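PDB 2GH0: GDNF family receptor alpha-3 from Homo sapiens, which binds artemin, a survival factor for peripheral neurons, at the cell membrane, which leads to autophosphorylation and activation of RET, here as an extracellular fragment with two GDNF/GAS1 domains. Local coordinates for residues 46-49 with 50-53; 113-116 with 117-121; 131-134 with 135-139; 144-148 with 149-153. All blocks are in the same frame, centred on the assembly; numbering follows the deposited sequence.

Interaction 1 of 4, residues 46-49 with 50-53; sequences CLRQ and LLTF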
ATOM      1  N   CYS C  46      17.946 -19.837 -24.364  1.00 33.76           N
ATOM      2  CA  CYS C  46      17.931 -18.854 -25.493  1.00 33.55           C
ATOM      3  C   CYS C  46      17.491 -19.516 -26.788  1.00 34.01           C
ATOM      4  O   CYS C  46      16.631 -19.019 -27.530  1.00 33.53           O
ATOM      5  CB  CYS C  46      19.318 -18.223 -25.602  1.00 33.93           C
ATOM      6  SG  CYS C  46      19.604 -17.245 -27.105  1.00 35.89           S
ATOM      7  N   LEU C  47      18.052 -20.692 -27.062  1.00 33.38           N
ATOM      8  CA  LEU C  47      17.746 -21.401 -28.311  1.00 34.04           C
ATOM      9  C   LEU C  47      16.245 -21.749 -28.336  1.00 32.14           C
ATOM     10  O   LEU C  47      15.596 -21.607 -29.348  1.00 33.98           O
ATOM     11  CB  LEU C  47      18.602 -22.696 -28.349  1.00 33.93           C
ATOM     12  CG  LEU C  47      19.826 -22.844 -29.216  1.00 36.58           C
ATOM     13  CD1 LEU C  47      20.406 -21.561 -29.885  1.00 38.31           C
ATOM     14  CD2 LEU C  47      20.852 -23.886 -28.570  1.00 35.03           C
ATOM     15  N   ARG C  48      15.708 -22.210 -27.225  1.00 32.89           N
ATOM     16  CA  ARG C  48      14.309 -22.611 -27.132  1.00 33.56           C
ATOM     17  C   ARG C  48      13.375 -21.384 -27.329  1.00 34.57           C
ATOM     18  O   ARG C  48      12.345 -21.474 -28.002  1.00 35.28           O
ATOM     19  CB  ARG C  48      14.035 -23.219 -25.745  1.00 35.22           C
ATOM     20  CG  ARG C  48      12.588 -23.636 -25.516  1.00 39.49           C
ATOM     21  CD  ARG C  48      12.181 -24.712 -26.552  1.00 46.79           C
ATOM     22  NE  ARG C  48      11.355 -24.118 -27.621  1.00 49.00           N
ATOM     23  CZ  ARG C  48      10.812 -24.796 -28.632  1.00 49.27           C
ATOM     24  NH1 ARG C  48      10.994 -26.117 -28.758  1.00 52.24           N
ATOM     25  NH2 ARG C  48      10.047 -24.162 -29.493  1.00 49.65           N
ATOM     26  N   GLN C  49      13.767 -20.246 -26.780  1.00 33.33           N
ATOM     27  CA  GLN C  49      12.950 -18.993 -26.981  1.00 32.71           C
ATOM     28  C   GLN C  49      13.026 -18.481 -28.416  1.00 32.31           C
ATOM     29  O   GLN C  49      12.055 -17.896 -28.937  1.00 31.71           O
ATOM     30  CB  GLN C  49      13.351 -17.910 -25.962  1.00 32.17           C
ATOM     31  CG  GLN C  49      13.020 -18.307 -24.505  1.00 34.68           C
ATOM     32  CD  GLN C  49      11.518 -18.615 -24.381  1.00 41.00           C
ATOM     33  OE1 GLN C  49      10.679 -17.778 -24.688  1.00 48.91           O
ATOM     34  NE2 GLN C  49      11.194 -19.834 -24.022  1.00 46.94           N
ATOM     35  N   LEU C  50      14.170 -18.658 -29.071  1.00 31.54           N
ATOM     36  CA  LEU C  50      14.292 -18.376 -30.524  1.00 31.68           C
ATOM     37  C   LEU C  50      13.363 -19.266 -31.361  1.00 31.22           C
ATOM     38  O   LEU C  50      12.650 -18.773 -32.275  1.00 32.10           O
ATOM     39  CB  LEU C  50      15.775 -18.483 -31.001  1.00 31.81           C
ATOM     40  CG  LEU C  50      16.668 -17.301 -30.573  1.00 32.11           C
ATOM     41  CD1 LEU C  50      18.086 -17.688 -30.822  1.00 34.63           C
ATOM     42  CD2 LEU C  50      16.356 -16.011 -31.376  1.00 31.01           C
ATOM     43  N   LEU C  51      13.352 -20.555 -31.062  1.00 31.86           N
ATOM     44  CA  LEU C  51      12.509 -21.489 -31.794  1.00 32.24           C
ATOM     45  C   LEU C  51      11.046 -21.104 -31.656  1.00 30.32           C
ATOM     46  O   LEU C  51      10.293 -21.087 -32.651  1.00 30.73           O
ATOM     47  CB  LEU C  51      12.722 -22.914 -31.291  1.00 33.79           C
ATOM     48  CG  LEU C  51      13.996 -23.617 -31.829  1.00 34.40           C
ATOM     49  CD1 LEU C  51      14.210 -24.846 -30.986  1.00 39.29           C
ATOM     50  CD2 LEU C  51      13.877 -23.984 -33.297  1.00 36.27           C
ATOM     51  N   THR C  52      10.649 -20.777 -30.442  1.00 31.20           N
ATOM     52  CA  THR C  52       9.246 -20.352 -30.176  1.00 30.90           C
ATOM     53  C   THR C  52       8.930 -19.086 -30.924  1.00 30.91           C
ATOM     54  O   THR C  52       7.833 -18.948 -31.489  1.00 31.40           O
ATOM     55  CB  THR C  52       9.059 -20.109 -28.706  1.00 30.79           C
ATOM     56  OG1 THR C  52       9.295 -21.362 -28.051  1.00 32.00           O
ATOM     57  CG2 THR C  52       7.655 -19.620 -28.395  1.00 33.54           C
ATOM     58  N   PHE C  53       9.885 -18.161 -30.955  1.00 29.94           N
ATOM     59  CA  PHE C  53       9.619 -16.877 -31.607  1.00 31.27           C
ATOM     60  C   PHE C  53       9.265 -17.106 -33.075  1.00 32.03           C
ATOM     61  O   PHE C  53       8.317 -16.556 -33.559  1.00 33.86           O
ATOM     62  CB  PHE C  53      10.835 -15.898 -31.540  1.00 30.66           C
ATOM     63  CG  PHE C  53      10.589 -14.620 -32.324  1.00 32.07           C
ATOM     64  CD1 PHE C  53       9.843 -13.608 -31.757  1.00 33.62           C
ATOM     65  CD2 PHE C  53      11.048 -14.485 -33.651  1.00 36.41           C
ATOM     66  CE1 PHE C  53       9.554 -12.423 -32.449  1.00 32.06           C
ATOM     67  CE2 PHE C  53      10.779 -13.318 -34.398  1.00 33.91           C
ATOM     68  CZ  PHE C  53      10.006 -12.279 -33.778  1.00 34.33           C
TER

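Interaction 2 of 4, residues 113-116 with 117-121; sequences SRLV and DFQTH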
ATOM      1  N   SER C 113      14.262 -32.625 -38.826  1.00 33.32           N
ATOM      2  CA  SER C 113      13.077 -32.183 -39.564  1.00 34.80           C
ATOM      3  C   SER C 113      13.182 -30.744 -40.140  1.00 33.55           C
ATOM      4  O   SER C 113      12.763 -30.486 -41.280  1.00 33.36           O
ATOM      5  CB  SER C 113      11.861 -32.349 -38.637  1.00 37.13           C
ATOM      6  OG  SER C 113      10.659 -31.836 -39.190  1.00 42.63           O
ATOM      7  N   ARG C 114      13.735 -29.806 -39.365  1.00 31.94           N
ATOM      8  CA  ARG C 114      13.935 -28.418 -39.851  1.00 32.17           C
ATOM      9  C   ARG C 114      14.931 -28.381 -40.966  1.00 32.70           C
ATOM     10  O   ARG C 114      14.776 -27.591 -41.934  1.00 29.98           O
ATOM     11  CB  ARG C 114      14.344 -27.502 -38.723  1.00 30.25           C
ATOM     12  CG  ARG C 114      13.237 -27.523 -37.571  1.00 34.33           C
ATOM     13  CD  ARG C 114      11.980 -26.739 -38.116  1.00 32.76           C
ATOM     14  NE  ARG C 114      10.862 -26.780 -37.157  1.00 31.98           N
ATOM     15  CZ  ARG C 114      10.687 -25.863 -36.207  1.00 36.57           C
ATOM     16  NH1 ARG C 114      11.550 -24.880 -36.126  1.00 34.14           N
ATOM     17  NH2 ARG C 114       9.645 -25.890 -35.355  1.00 36.95           N
ATOM     18  N   LEU C 115      15.963 -29.228 -40.836  1.00 31.84           N
ATOM     19  CA  LEU C 115      17.024 -29.282 -41.899  1.00 34.33           C
ATOM     20  C   LEU C 115      16.463 -29.928 -43.159  1.00 34.24           C
ATOM     21  O   LEU C 115      16.714 -29.450 -44.253  1.00 36.07           O
ATOM     22  CB  LEU C 115      18.301 -29.994 -41.446  1.00 32.52           C
ATOM     23  CG  LEU C 115      19.481 -29.923 -42.443  1.00 34.51           C
ATOM     24  CD1 LEU C 115      19.992 -28.489 -42.724  1.00 31.56           C
ATOM     25  CD2 LEU C 115      20.633 -30.802 -41.991  1.00 34.24           C
ATOM     26  N   VAL C 116      15.673 -30.979 -43.002  1.00 35.04           N
ATOM     27  CA  VAL C 116      14.955 -31.515 -44.157  1.00 35.52           C
ATOM     28  C   VAL C 116      14.085 -30.452 -44.873  1.00 36.14           C
ATOM     29  O   VAL C 116      14.119 -30.352 -46.104  1.00 34.99           O
ATOM     30  CB  VAL C 116      14.126 -32.699 -43.800  1.00 35.45           C
ATOM     31  CG1 VAL C 116      13.153 -33.004 -44.907  1.00 36.81           C
ATOM     32  CG2 VAL C 116      15.037 -33.882 -43.519  1.00 36.74           C
ATOM     33  N   ASP C 117      13.315 -29.656 -44.136  1.00 35.41           N
ATOM     34  CA  ASP C 117      12.492 -28.730 -44.888  1.00 36.32           C
ATOM     35  C   ASP C 117      13.302 -27.639 -45.565  1.00 34.06           C
ATOM     36  O   ASP C 117      12.900 -27.177 -46.628  1.00 33.74           O
ATOM     37  CB  ASP C 117      11.237 -28.215 -44.169  1.00 37.72           C
ATOM     38  CG  ASP C 117      11.460 -27.845 -42.753  1.00 45.18           C
ATOM     39  OD1 ASP C 117      12.221 -26.866 -42.551  1.00 54.28           O
ATOM     40  OD2 ASP C 117      10.736 -28.427 -41.843  1.00 50.02           O
ATOM     41  N   PHE C 118      14.425 -27.228 -44.987  1.00 32.38           N
ATOM     42  CA  PHE C 118      15.265 -26.200 -45.624  1.00 33.11           C
ATOM     43  C   PHE C 118      15.849 -26.758 -46.957  1.00 35.33           C
ATOM     44  O   PHE C 118      15.898 -26.085 -48.021  1.00 35.00           O
ATOM     45  CB  PHE C 118      16.365 -25.784 -44.627  1.00 31.97           C
ATOM     46  CG  PHE C 118      17.429 -24.887 -45.229  1.00 35.94           C
ATOM     47  CD1 PHE C 118      17.101 -23.605 -45.668  1.00 36.78           C
ATOM     48  CD2 PHE C 118      18.694 -25.314 -45.367  1.00 38.71           C
ATOM     49  CE1 PHE C 118      18.040 -22.791 -46.226  1.00 36.03           C
ATOM     50  CE2 PHE C 118      19.666 -24.487 -45.969  1.00 41.78           C
ATOM     51  CZ  PHE C 118      19.329 -23.241 -46.389  1.00 38.27           C
ATOM     52  N   GLN C 119      16.282 -28.010 -46.915  1.00 35.93           N
ATOM     53  CA  GLN C 119      16.756 -28.689 -48.144  1.00 38.14           C
ATOM     54  C   GLN C 119      15.687 -28.876 -49.218  1.00 38.42           C
ATOM     55  O   GLN C 119      16.018 -28.871 -50.382  1.00 41.09           O
ATOM     56  CB  GLN C 119      17.295 -30.076 -47.772  1.00 38.37           C
ATOM     57  CG  GLN C 119      18.555 -29.913 -46.985  1.00 43.15           C
ATOM     58  CD  GLN C 119      19.183 -31.255 -46.536  1.00 48.82           C
ATOM     59  OE1 GLN C 119      18.526 -32.331 -46.484  1.00 51.99           O
ATOM     60  NE2 GLN C 119      20.472 -31.179 -46.189  1.00 50.34           N
ATOM     61  N   THR C 120      14.436 -29.077 -48.809  1.00 39.34           N
ATOM     62  CA  THR C 120      13.265 -29.281 -49.676  1.00 39.60           C
ATOM     63  C   THR C 120      12.854 -27.950 -50.326  1.00 39.88           C
ATOM     64  O   THR C 120      12.627 -27.901 -51.537  1.00 40.44           O
ATOM     65  CB  THR C 120      12.101 -29.858 -48.886  1.00 40.55           C
ATOM     66  OG1 THR C 120      12.468 -31.174 -48.434  1.00 40.61           O
ATOM     67  CG2 THR C 120      10.812 -29.997 -49.725  1.00 42.70           C
ATOM     68  N   HIS C 121      12.818 -26.882 -49.555  1.00 36.19           N
ATOM     69  CA  HIS C 121      12.267 -25.637 -50.102  1.00 35.77           C
ATOM     70  C   HIS C 121      13.318 -24.690 -50.665  1.00 34.39           C
ATOM     71  O   HIS C 121      13.008 -23.929 -51.599  1.00 35.02           O
ATOM     72  CB  HIS C 121      11.402 -24.946 -49.069  1.00 34.58           C
ATOM     73  CG  HIS C 121      10.171 -25.728 -48.712  1.00 36.08           C
ATOM     74  ND1 HIS C 121      10.101 -26.552 -47.598  1.00 40.18           N
ATOM     75  CD2 HIS C 121       8.998 -25.883 -49.364  1.00 30.75           C
ATOM     76  CE1 HIS C 121       8.910 -27.135 -47.552  1.00 36.48           C
ATOM     77  NE2 HIS C 121       8.216 -26.731 -48.599  1.00 39.28           N
TER

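Interaction 3 of 4, residues 131-134 with 135-139; sequences CATE and QSRCL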
ATOM      1  N   CYS C 131      13.634 -21.435 -56.795  1.00 32.77           N
ATOM      2  CA  CYS C 131      13.556 -22.333 -55.640  1.00 34.65           C
ATOM      3  C   CYS C 131      12.746 -23.589 -56.015  1.00 34.39           C
ATOM      4  O   CYS C 131      11.823 -23.526 -56.845  1.00 32.95           O
ATOM      5  CB  CYS C 131      12.877 -21.614 -54.441  1.00 34.96           C
ATOM      6  SG  CYS C 131      13.928 -20.218 -53.800  1.00 38.90           S
ATOM      7  N   ALA C 132      12.999 -24.692 -55.310  1.00 33.87           N
ATOM      8  CA  ALA C 132      12.304 -25.915 -55.653  1.00 35.25           C
ATOM      9  C   ALA C 132      10.768 -25.815 -55.445  1.00 34.61           C
ATOM     10  O   ALA C 132      10.009 -26.489 -56.139  1.00 36.21           O
ATOM     11  CB  ALA C 132      12.902 -27.123 -54.866  1.00 37.01           C
ATOM     12  N   THR C 133      10.299 -24.980 -54.510  1.00 34.94           N
ATOM     13  CA  THR C 133       8.847 -24.721 -54.341  1.00 34.97           C
ATOM     14  C   THR C 133       8.499 -23.264 -54.688  1.00 35.60           C
ATOM     15  O   THR C 133       8.111 -22.981 -55.828  1.00 36.02           O
ATOM     16  CB  THR C 133       8.325 -25.123 -52.927  1.00 35.11           C
ATOM     17  OG1 THR C 133       9.139 -24.500 -51.926  1.00 37.14           O
ATOM     18  CG2 THR C 133       8.489 -26.615 -52.761  1.00 35.39           C
ATOM     19  N   GLU C 134       8.688 -22.357 -53.730  1.00 35.87           N
ATOM     20  CA  GLU C 134       8.411 -20.900 -53.907  1.00 37.51           C
ATOM     21  C   GLU C 134       9.303 -20.193 -52.904  1.00 35.12           C
ATOM     22  O   GLU C 134       9.629 -20.770 -51.835  1.00 35.57           O
ATOM     23  CB  GLU C 134       6.910 -20.566 -53.545  1.00 37.84           C
ATOM     24  CG  GLU C 134       5.955 -20.430 -54.727  1.00 44.69           C
ATOM     25  CD  GLU C 134       4.466 -20.396 -54.280  1.00 43.66           C
ATOM     26  OE1 GLU C 134       4.253 -20.422 -53.050  1.00 48.34           O
ATOM     27  OE2 GLU C 134       3.516 -20.411 -55.162  1.00 54.30           O
ATOM     28  N   GLN C 135       9.667 -18.931 -53.167  1.00 32.62           N
ATOM     29  CA  GLN C 135      10.547 -18.216 -52.204  1.00 33.17           C
ATOM     30  C   GLN C 135       9.950 -18.154 -50.785  1.00 32.91           C
ATOM     31  O   GLN C 135      10.702 -18.225 -49.853  1.00 33.04           O
ATOM     32  CB  GLN C 135      10.841 -16.778 -52.668  1.00 32.58           C
ATOM     33  CG  GLN C 135      11.561 -16.705 -54.025  1.00 31.27           C
ATOM     34  CD  GLN C 135      11.830 -15.271 -54.423  1.00 35.63           C
ATOM     35  OE1 GLN C 135      11.168 -14.322 -53.938  1.00 32.82           O
ATOM     36  NE2 GLN C 135      12.786 -15.090 -55.299  1.00 36.89           N
ATOM     37  N   SER C 136       8.635 -17.965 -50.618  1.00 32.23           N
ATOM     38  CA  SER C 136       8.087 -17.741 -49.252  1.00 33.82           C
ATOM     39  C   SER C 136       8.264 -19.032 -48.420  1.00 34.78           C
ATOM     40  O   SER C 136       8.445 -18.970 -47.194  1.00 35.74           O
ATOM     41  CB  SER C 136       6.569 -17.381 -49.256  1.00 33.52           C
ATOM     42  OG  SER C 136       5.834 -18.345 -49.989  1.00 33.54           O
ATOM     43  N   ARG C 137       8.115 -20.174 -49.070  1.00 33.92           N
ATOM     44  CA  ARG C 137       8.344 -21.472 -48.388  1.00 33.98           C
ATOM     45  C   ARG C 137       9.826 -21.688 -47.989  1.00 35.34           C
ATOM     46  O   ARG C 137      10.139 -22.263 -46.906  1.00 33.50           O
ATOM     47  CB  ARG C 137       7.866 -22.611 -49.280  1.00 34.44           C
ATOM     48  CG  ARG C 137       6.356 -22.583 -49.562  1.00 39.07           C
ATOM     49  CD  ARG C 137       5.963 -23.958 -50.102  1.00 46.09           C
ATOM     50  NE  ARG C 137       4.556 -24.126 -50.456  1.00 48.41           N
ATOM     51  CZ  ARG C 137       3.567 -24.331 -49.578  1.00 54.49           C
ATOM     52  NH1 ARG C 137       3.802 -24.357 -48.257  1.00 54.48           N
ATOM     53  NH2 ARG C 137       2.324 -24.491 -50.017  1.00 50.05           N
ATOM     54  N   CYS C 138      10.746 -21.239 -48.860  1.00 34.60           N
ATOM     55  CA  CYS C 138      12.168 -21.229 -48.548  1.00 36.47           C
ATOM     56  C   CYS C 138      12.504 -20.329 -47.362  1.00 35.32           C
ATOM     57  O   CYS C 138      13.233 -20.759 -46.476  1.00 34.71           O
ATOM     58  CB  CYS C 138      13.037 -20.855 -49.776  1.00 35.53           C
ATOM     59  SG  CYS C 138      14.778 -20.557 -49.352  1.00 39.07           S
ATOM     60  N   LEU C 139      11.932 -19.126 -47.301  1.00 33.38           N
ATOM     61  CA  LEU C 139      12.248 -18.233 -46.180  1.00 32.51           C
ATOM     62  C   LEU C 139      11.777 -18.807 -44.863  1.00 33.60           C
ATOM     63  O   LEU C 139      12.484 -18.741 -43.850  1.00 33.27           O
ATOM     64  CB  LEU C 139      11.610 -16.847 -46.392  1.00 33.31           C
ATOM     65  CG  LEU C 139      12.363 -16.036 -47.487  1.00 31.14           C
ATOM     66  CD1 LEU C 139      11.751 -14.595 -47.506  1.00 36.17           C
ATOM     67  CD2 LEU C 139      13.965 -15.959 -47.498  1.00 33.71           C
TER

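Interaction 4 of 4, residues 144-148 with 149-153; sequences GLIGT and AMTPN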
ATOM      1  N   GLY C 144      13.068 -21.270 -39.824  1.00 33.88           N
ATOM      2  CA  GLY C 144      12.833 -22.495 -39.021  1.00 34.58           C
ATOM      3  C   GLY C 144      14.077 -23.227 -38.510  1.00 33.42           C
ATOM      4  O   GLY C 144      13.970 -24.122 -37.662  1.00 33.70           O
ATOM      5  N   LEU C 145      15.270 -22.819 -38.950  1.00 32.91           N
ATOM      6  CA  LEU C 145      16.516 -23.431 -38.413  1.00 33.82           C
ATOM      7  C   LEU C 145      17.089 -22.616 -37.230  1.00 33.41           C
ATOM      8  O   LEU C 145      17.917 -23.129 -36.481  1.00 31.92           O
ATOM      9  CB  LEU C 145      17.578 -23.639 -39.543  1.00 33.48           C
ATOM     10  CG  LEU C 145      17.290 -24.858 -40.440  1.00 35.26           C
ATOM     11  CD1 LEU C 145      18.141 -24.733 -41.688  1.00 33.91           C
ATOM     12  CD2 LEU C 145      17.597 -26.134 -39.721  1.00 38.80           C
ATOM     13  N   ILE C 146      16.543 -21.417 -36.993  1.00 33.27           N
ATOM     14  CA  ILE C 146      17.067 -20.529 -35.963  1.00 33.63           C
ATOM     15  C   ILE C 146      16.630 -20.991 -34.585  1.00 33.87           C
ATOM     16  O   ILE C 146      15.434 -21.205 -34.343  1.00 34.80           O
ATOM     17  CB  ILE C 146      16.704 -19.072 -36.258  1.00 34.75           C
ATOM     18  CG1 ILE C 146      17.365 -18.671 -37.522  1.00 37.21           C
ATOM     19  CG2 ILE C 146      17.336 -18.117 -35.240  1.00 34.73           C
ATOM     20  CD1 ILE C 146      16.931 -17.402 -38.033  1.00 55.07           C
ATOM     21  N   GLY C 147      17.616 -21.274 -33.719  1.00 33.15           N
ATOM     22  CA  GLY C 147      17.338 -21.964 -32.447  1.00 33.48           C
ATOM     23  C   GLY C 147      17.672 -23.472 -32.467  1.00 35.26           C
ATOM     24  O   GLY C 147      17.573 -24.149 -31.418  1.00 33.23           O
ATOM     25  N   THR C 148      18.020 -24.020 -33.626  1.00 35.11           N
ATOM     26  CA  THR C 148      18.483 -25.419 -33.686  1.00 36.93           C
ATOM     27  C   THR C 148      20.012 -25.458 -33.595  1.00 36.31           C
ATOM     28  O   THR C 148      20.669 -24.413 -33.555  1.00 35.77           O
ATOM     29  CB  THR C 148      18.079 -26.113 -34.996  1.00 38.10           C
ATOM     30  OG1 THR C 148      18.802 -25.515 -36.104  1.00 36.11           O
ATOM     31  CG2 THR C 148      16.555 -26.085 -35.237  1.00 38.60           C
ATOM     32  N   ALA C 149      20.595 -26.652 -33.593  1.00 36.63           N
ATOM     33  CA  ALA C 149      22.042 -26.762 -33.719  1.00 36.89           C
ATOM     34  C   ALA C 149      22.531 -26.155 -35.040  1.00 37.17           C
ATOM     35  O   ALA C 149      23.684 -25.706 -35.124  1.00 39.66           O
ATOM     36  CB  ALA C 149      22.517 -28.243 -33.598  1.00 38.01           C
ATOM     37  N   MET C 150      21.683 -26.119 -36.071  1.00 35.23           N
ATOM     38  CA  MET C 150      22.097 -25.576 -37.350  1.00 34.52           C
ATOM     39  C   MET C 150      21.639 -24.152 -37.531  1.00 33.29           C
ATOM     40  O   MET C 150      21.114 -23.846 -38.602  1.00 34.90           O
ATOM     41  CB  MET C 150      21.489 -26.373 -38.513  1.00 34.30           C
ATOM     42  CG  MET C 150      21.806 -27.867 -38.511  1.00 40.31           C
ATOM     43  SD  MET C 150      23.456 -28.237 -38.992  1.00 44.00           S
ATOM     44  CE  MET C 150      23.410 -28.420 -40.742  1.00 43.09           C
ATOM     45  N   THR C 151      21.894 -23.260 -36.565  1.00 33.02           N
ATOM     46  CA  THR C 151      21.329 -21.881 -36.654  1.00 32.99           C
ATOM     47  C   THR C 151      22.147 -21.083 -37.636  1.00 33.17           C
ATOM     48  O   THR C 151      23.383 -20.963 -37.443  1.00 33.56           O
ATOM     49  CB  THR C 151      21.304 -21.172 -35.233  1.00 32.89           C
ATOM     50  OG1 THR C 151      20.309 -21.811 -34.444  1.00 33.46           O
ATOM     51  CG2 THR C 151      20.996 -19.661 -35.329  1.00 31.04           C
ATOM     52  N   PRO C 152      21.509 -20.565 -38.705  1.00 33.69           N
ATOM     53  CA  PRO C 152      22.197 -19.689 -39.645  1.00 32.86           C
ATOM     54  C   PRO C 152      22.179 -18.208 -39.220  1.00 33.97           C
ATOM     55  O   PRO C 152      21.277 -17.765 -38.413  1.00 33.31           O
ATOM     56  CB  PRO C 152      21.354 -19.866 -40.921  1.00 34.19           C
ATOM     57  CG  PRO C 152      19.982 -20.057 -40.465  1.00 34.03           C
ATOM     58  CD  PRO C 152      20.095 -20.773 -39.117  1.00 33.70           C
ATOM     59  N   ASN C 153      23.110 -17.403 -39.731  1.00 33.00           N
ATOM     60  CA  ASN C 153      23.008 -15.966 -39.384  1.00 32.95           C
ATOM     61  C   ASN C 153      23.812 -15.120 -40.365  1.00 32.72           C
ATOM     62  O   ASN C 153      24.677 -15.637 -41.041  1.00 31.72           O
ATOM     63  CB  ASN C 153      23.585 -15.718 -37.971  1.00 32.87           C
ATOM     64  CG  ASN C 153      23.249 -14.300 -37.425  1.00 34.79           C
ATOM     65  OD1 ASN C 153      22.166 -13.773 -37.701  1.00 37.42           O
ATOM     66  ND2 ASN C 153      24.209 -13.684 -36.664  1.00 33.84           N
TER

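Interaction 1 of 4, residues 46-49 with 50-53
Arg48 O is gripped twice by Thr52: the backbone N donates to it at 3.1 Å, and Thr52 OG1 donates from the opposite face of the carbonyl plane, also at 3.1 Å from Arg48 O. The hydroxyl can fold back onto the preceding turn because OG1 sits beside the backbone N of Thr52 (chi1 -62°). The same oxygen serves as an acceptor: Arg48 NH2 reaches Thr52 OG1 at 3.2 Å, with the hydroxyl oxygen a little out of the guanidinium plane (17°). To get there, Arg48 starts with CG anti to its backbone N and then bends at chi2 and chi3, so that the guanidinium comes back over Leu51 and Thr52. One face of its guanidinium lies over Leu51, with NH2 3.5 Å from Leu51 CB near the rim of the group. On the buried flank, Cys46 SG touches Leu50 CD1 at 4.0 Å; that sulfur is tied to Cys36 in a disulfide. Main-chain bonds one turn apart run beneath these side chains, among them Leu50 N to Cys46 O at 2.9 Å. Phe53 meets Tyr32 edge-to-face, while Leu51 packs on Leu110 and Arg114 of helix 109-121. Arg48 NH2 also has a long, weak ion pair with Glu55. The chemistry implies a short chain of hydrogen bonds, guanidinium to hydroxyl to carbonyl, which probably helps keep the bent arginine against its own helix.

Interaction 2 of 4, residues 113-116 with 117-121
Thr120 and Val116 meet through one carbonyl: Val116 O accepts from Thr120 N and from Thr120 OG1, each at 3.0 Å, with the hydroxyl rising well above the carbonyl plane (41°). Thr120 OG1 also brushes Val116 CG1 at 4.0 Å. On the inner side of the helix, Leu115 CD1 comes to Phe118 CD2 at 4.3 Å, approaching the ring obliquely, and the extended Gln119 side chain brings NE2 to 4.1 Å from Leu115 CG. Asp117 is the odd member. Its CG, between the backbone N and the carbonyl carbon (chi1 43°), tucks the carboxylate back against two main-chain carbonyls, Asp117 OD1 beside Arg114 O and Asp117 OD2 beside Ser113 O. Acceptor faces acceptor in both pairs, no bond is formed, and the exact placing of this carboxylate is doubtful. One turn later His121 bends back on its own helix, and its ND1 gives Asp117 O a bond of 3.0 Å beside the one from His121 N; the two donors come from opposite faces of that carbonyl. Further out, Phe118 is positioned by a stack with Phe185 and a roughly perpendicular meeting with Phe184, and Arg114 NH1 is hydrogen-bonded to Gly144 O. The arrangement is that of an amphipathic helix in its last turns, with side-chain donors reinforcing main-chain carbonyls, within the largely helical second GDNF/GAS1 domain of this fragment.

Interaction 3 of 4, residues 131-134 with 135-139
Two torsions bring Thr133 and Arg137 together: chi1 of 53° sets Thr133 OG1 between its backbone N and carbonyl carbon, and chi1 of -63° starts an Arg137 chain that runs extended from CG to NE. The setting is the start of helix 135-143, with Glu134 at the N-cap position and the preceding loop folded back over the first turn. Thr133 OG1 lies 3.5 Å from Arg137 CB and 3.7 Å from Arg137 CD, and the two side chains cross at about a right angle. This hydroxyl is buried against methylenes and has no hydrogen-bonding partner in the model. The arginine thus offers its aliphatic part to the threonine and carries its charge onward. Glu134 OE1 is 4.5 Å from Arg137 NE, well out of the guanidinium plane; at most a weak charge attraction is likely, with no N-H directed at the oxygen. Glu134 OE1 also stands 4.0 Å from Ser136 OG. The first helical bond is Cys138 N to Glu134 O, 3.2 Å long and close to straight at 163°. Outside the segments, Cys131 is bonded to Cys190 and Cys138 to Cys122, so two disulfides fasten loop and helix to other parts of the domain, while Gln135 packs on Ala194 and Ala197 of helix 189-205. The two cysteines also touch each other directly, Cys131 SG lying 4.2 Å from Cys138 CB.

Interaction 4 of 4, residues 144-148 with 149-153
Thr151 reaches into the bend made by residues 144-148, and each of its side-chain atoms finds a partner there. CB passes 3.7 Å from Thr148 O. OG1, placed beside the backbone N (chi1 -70°), receives Gly147 N at 2.8 Å and gives its own hydrogen to Thr148 O, also 2.8 Å from Thr151 OG1. CG2 points elsewhere and rests on Ile146 CG2 at 4.0 Å. The bend itself is a type II beta turn from Leu145 to Thr148, closed by Thr148 N to Leu145 O, with Gly147 at the third position, where its positive phi suits glycine. Thr148 does a similar double duty: its OG1 donates to Leu145 O at 2.6 Å, in the carbonyl plane on a lone pair, and accepts Met150 N at 2.9 Å. Beneath these bonds, Pro152 CD fits against Leu145 CB and Ile146 CG1, both at 3.8 Å, and Leu145 lies alongside Met150. Leu145 and Pro152 also reach Phe185 of helix 175-186, placing the loop in the core, and Asn153 then pairs through its backbone with Ala163. Two threonine hydroxyls, each both donor and acceptor, thus add to the turn's own backbone bond in pairing its buried main-chain groups.

Along the chain the four contacts come in series. Interaction 1 lies on helix 43-56 of the first GDNF/GAS1 domain; the others belong to the second, on helix 109-121, at the start of helix 135-143 and in the loop leading into strand 152-154. Interaction 4 is the most central and touches interactions 1 and 2: its centre is about 10 Å from that of interaction 1, where Leu47 and Leu51 press on the turn, and about 12 Å from that of interaction 2. Interactions 2 and 3, centres about 11 Å apart, meet through His121, whereas 1 and 3 do not touch. The turn 145-148 packs on helix 43-56, consistent with the two GDNF/GAS1 regions forming one compact unit.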